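PDB 4OH1: L-iditol 2-dehydrogenase from Clostridium scindens, which probably oxidises L-iditol and related polyols at carbon 2 with NAD+, as a zinc-dependent member of the medium-chain alcohol dehydrogenase family. Local coordinates for residues V7-F13 and I52-L57. Residues are numbered along the deposited sequence; the frame is centred on the assembly and turned at random.
Sequences VTSIRDF and ILTGNL
Ile-10 and Arg-11, just past the end of strand 2-9, lie against the C-terminal turn of helix 48-54 and the loop leaving it, a contact apolar at one end and polar at the other. At the apolar end, Val-7 CG1 sits 4.1 Å from both Ile-52 CG2 and Leu-53 CD2. Ile-10 spreads its two branches: CG2 meets Ile-52 CG2 at 3.5 Å, while CD1 reaches Leu-57 CD1 at 3.6 Å. Its CG1 lies between the backbone N and the carbonyl carbon, leaving CG2 beside the N and turned to the helix. Helix 60-66 also packs on Ile-10, and Met-70 touches both Val-7 and Ile-52. This is the catalytic, GroES-like part of a zinc-containing alcohol dehydrogenase; the Ile-52 side chain is about 7 Å from that of His-74, a zinc ligand, and about 11 Å from the zinc ion. Arg-11 runs extended along the helix end, CG anti to its own N (chi1 -176°), and NH1 donates to Thr-54 O at 3.2 Å, a bent bond (139° at the hydrogen) with the oxygen tilted out of the guanidinium plane. The bond occupies a carbonyl of the last helical residue, right before Gly-55 leaves helical geometry. Phe-13 folds back over the same arginine: Arg-11 CG lies over the centre of one ring face, 3.8 Å above it, and ring atom CE1 covers the guanidinium toward its rim. The Asn-56 and Phe-13 side chains cross at about a right angle, with the amide plane inclined 56° to the ring and ND2 3.3 Å from Phe-13 CZ. Ile-52 O and Gly-55 O, both buried here, have no hydrogen-bonding partner in the model.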
loop_
_atom_site.group_PDB
_atom_site.type_symbol
_atom_site.label_atom_id
_atom_site.label_comp_id
_atom_site.label_asym_id
_atom_site.label_seq_id
_atom_site.Cartn_x
_atom_site.Cartn_y
_atom_site.Cartn_z
ATOM N N VAL A 7 23.979 -31.309 15.591
ATOM C CA VAL A 7 24.310 -30.533 16.764
ATOM C C VAL A 7 24.313 -31.565 17.863
ATOM O O VAL A 7 23.268 -32.169 18.108
ATOM C CB VAL A 7 23.229 -29.480 17.060
ATOM C CG1 VAL A 7 23.508 -28.770 18.384
ATOM C CG2 VAL A 7 23.184 -28.468 15.947
ATOM N N THR A 8 25.480 -31.790 18.486
ATOM C CA THR A 8 25.656 -32.786 19.558
ATOM C C THR A 8 25.596 -32.218 20.994
ATOM O O THR A 8 25.215 -32.925 21.910
ATOM C CB THR A 8 26.954 -33.616 19.348
ATOM O OG1 THR A 8 28.060 -32.750 19.062
ATOM C CG2 THR A 8 26.778 -34.592 18.166
ATOM N N SER A 9 25.945 -30.948 21.181
ATOM C CA SER A 9 25.676 -30.242 22.433
ATOM C C SER A 9 25.408 -28.774 22.169
ATOM O O SER A 9 25.833 -28.245 21.148
ATOM C CB SER A 9 26.885 -30.357 23.344
ATOM O OG SER A 9 27.954 -29.578 22.823
ATOM N N ILE A 10 24.728 -28.111 23.101
ATOM C CA ILE A 10 24.493 -26.647 23.032
ATOM C C ILE A 10 25.199 -25.955 24.190
ATOM O O ILE A 10 25.767 -26.630 25.054
ATOM C CB ILE A 10 22.990 -26.283 23.111
ATOM C CG1 ILE A 10 22.320 -27.120 24.216
ATOM C CG2 ILE A 10 22.296 -26.484 21.743
ATOM C CD1 ILE A 10 21.116 -26.463 24.835
ATOM N N ARG A 11 25.149 -24.618 24.229
ATOM C CA ARG A 11 25.861 -23.888 25.287
ATOM C C ARG A 11 25.409 -24.335 26.683
ATOM O O ARG A 11 24.213 -24.225 26.991
ATOM C CB ARG A 11 25.678 -22.372 25.159
ATOM C CG ARG A 11 26.514 -21.606 26.206
ATOM C CD ARG A 11 26.734 -20.150 25.824
ATOM N NE ARG A 11 27.755 -19.529 26.664
ATOM C CZ ARG A 11 28.135 -18.258 26.582
ATOM N NH1 ARG A 11 27.571 -17.441 25.709
ATOM N NH2 ARG A 11 29.088 -17.800 27.388
ATOM N N ASP A 12 26.363 -24.845 27.480
ATOM C CA ASP A 12 26.163 -25.241 28.897
ATOM C C ASP A 12 26.670 -24.082 29.793
ATOM O O ASP A 12 27.872 -23.952 30.037
ATOM C CB ASP A 12 26.907 -26.578 29.199
ATOM C CG ASP A 12 26.650 -27.137 30.628
ATOM O OD1 ASP A 12 25.897 -26.527 31.419
ATOM O OD2 ASP A 12 27.222 -28.207 30.964
ATOM N N PHE A 13 25.751 -23.227 30.251
ATOM C CA PHE A 13 26.106 -22.097 31.109
ATOM C C PHE A 13 26.592 -22.536 32.500
ATOM O O PHE A 13 27.503 -21.910 33.006
ATOM C CB PHE A 13 24.948 -21.113 31.235
ATOM C CG PHE A 13 24.649 -20.359 29.967
ATOM C CD1 PHE A 13 25.464 -19.303 29.566
ATOM C CD2 PHE A 13 23.533 -20.692 29.182
ATOM C CE1 PHE A 13 25.179 -18.577 28.391
ATOM C CE2 PHE A 13 23.226 -19.982 27.997
ATOM C CZ PHE A 13 24.053 -18.919 27.599
ATOM N N ILE A 52 22.090 -21.399 18.515
ATOM C CA ILE A 52 21.845 -22.751 19.079
ATOM C C ILE A 52 23.087 -23.224 19.814
ATOM O O ILE A 52 23.017 -23.766 20.913
ATOM C CB ILE A 52 21.462 -23.813 17.971
ATOM C CG1 ILE A 52 20.080 -23.491 17.371
ATOM C CG2 ILE A 52 21.455 -25.227 18.542
ATOM C CD1 ILE A 52 19.787 -24.168 16.023
ATOM N N LEU A 53 24.226 -22.976 19.193
ATOM C CA LEU A 53 25.456 -23.568 19.635
ATOM C C LEU A 53 26.113 -22.770 20.767
ATOM O O LEU A 53 26.466 -23.314 21.798
ATOM C CB LEU A 53 26.399 -23.698 18.437
ATOM C CG LEU A 53 26.007 -24.817 17.470
ATOM C CD1 LEU A 53 26.497 -24.559 16.006
ATOM C CD2 LEU A 53 26.563 -26.107 18.039
ATOM N N THR A 54 26.259 -21.471 20.554
ATOM C CA THR A 54 27.044 -20.625 21.439
ATOM C C THR A 54 26.136 -19.657 22.215
ATOM O O THR A 54 26.616 -18.772 22.940
ATOM C CB THR A 54 28.105 -19.842 20.609
ATOM O OG1 THR A 54 27.455 -19.073 19.575
ATOM C CG2 THR A 54 29.143 -20.819 19.996
ATOM N N GLY A 55 24.825 -19.856 22.083
ATOM C CA GLY A 55 23.867 -18.845 22.482
ATOM C C GLY A 55 23.049 -19.147 23.722
ATOM O O GLY A 55 23.023 -20.294 24.275
ATOM N N ASN A 56 22.374 -18.069 24.132
ATOM C CA ASN A 56 21.508 -18.059 25.287
ATOM C C ASN A 56 20.109 -18.331 24.794
ATOM O O ASN A 56 19.585 -17.570 23.973
ATOM C CB ASN A 56 21.577 -16.701 25.970
ATOM C CG ASN A 56 20.845 -16.687 27.279
ATOM O OD1 ASN A 56 19.641 -16.458 27.332
ATOM N ND2 ASN A 56 21.569 -16.938 28.351
ATOM N N LEU A 57 19.509 -19.406 25.308
ATOM C CA LEU A 57 18.342 -20.019 24.672
ATOM C C LEU A 57 16.977 -19.902 25.401
ATOM O O LEU A 57 15.993 -20.409 24.886
ATOM C CB LEU A 57 18.658 -21.502 24.389
ATOM C CG LEU A 57 19.960 -21.819 23.625
ATOM C CD1 LEU A 57 20.164 -23.317 23.479
ATOM C CD2 LEU A 57 19.925 -21.169 22.254
#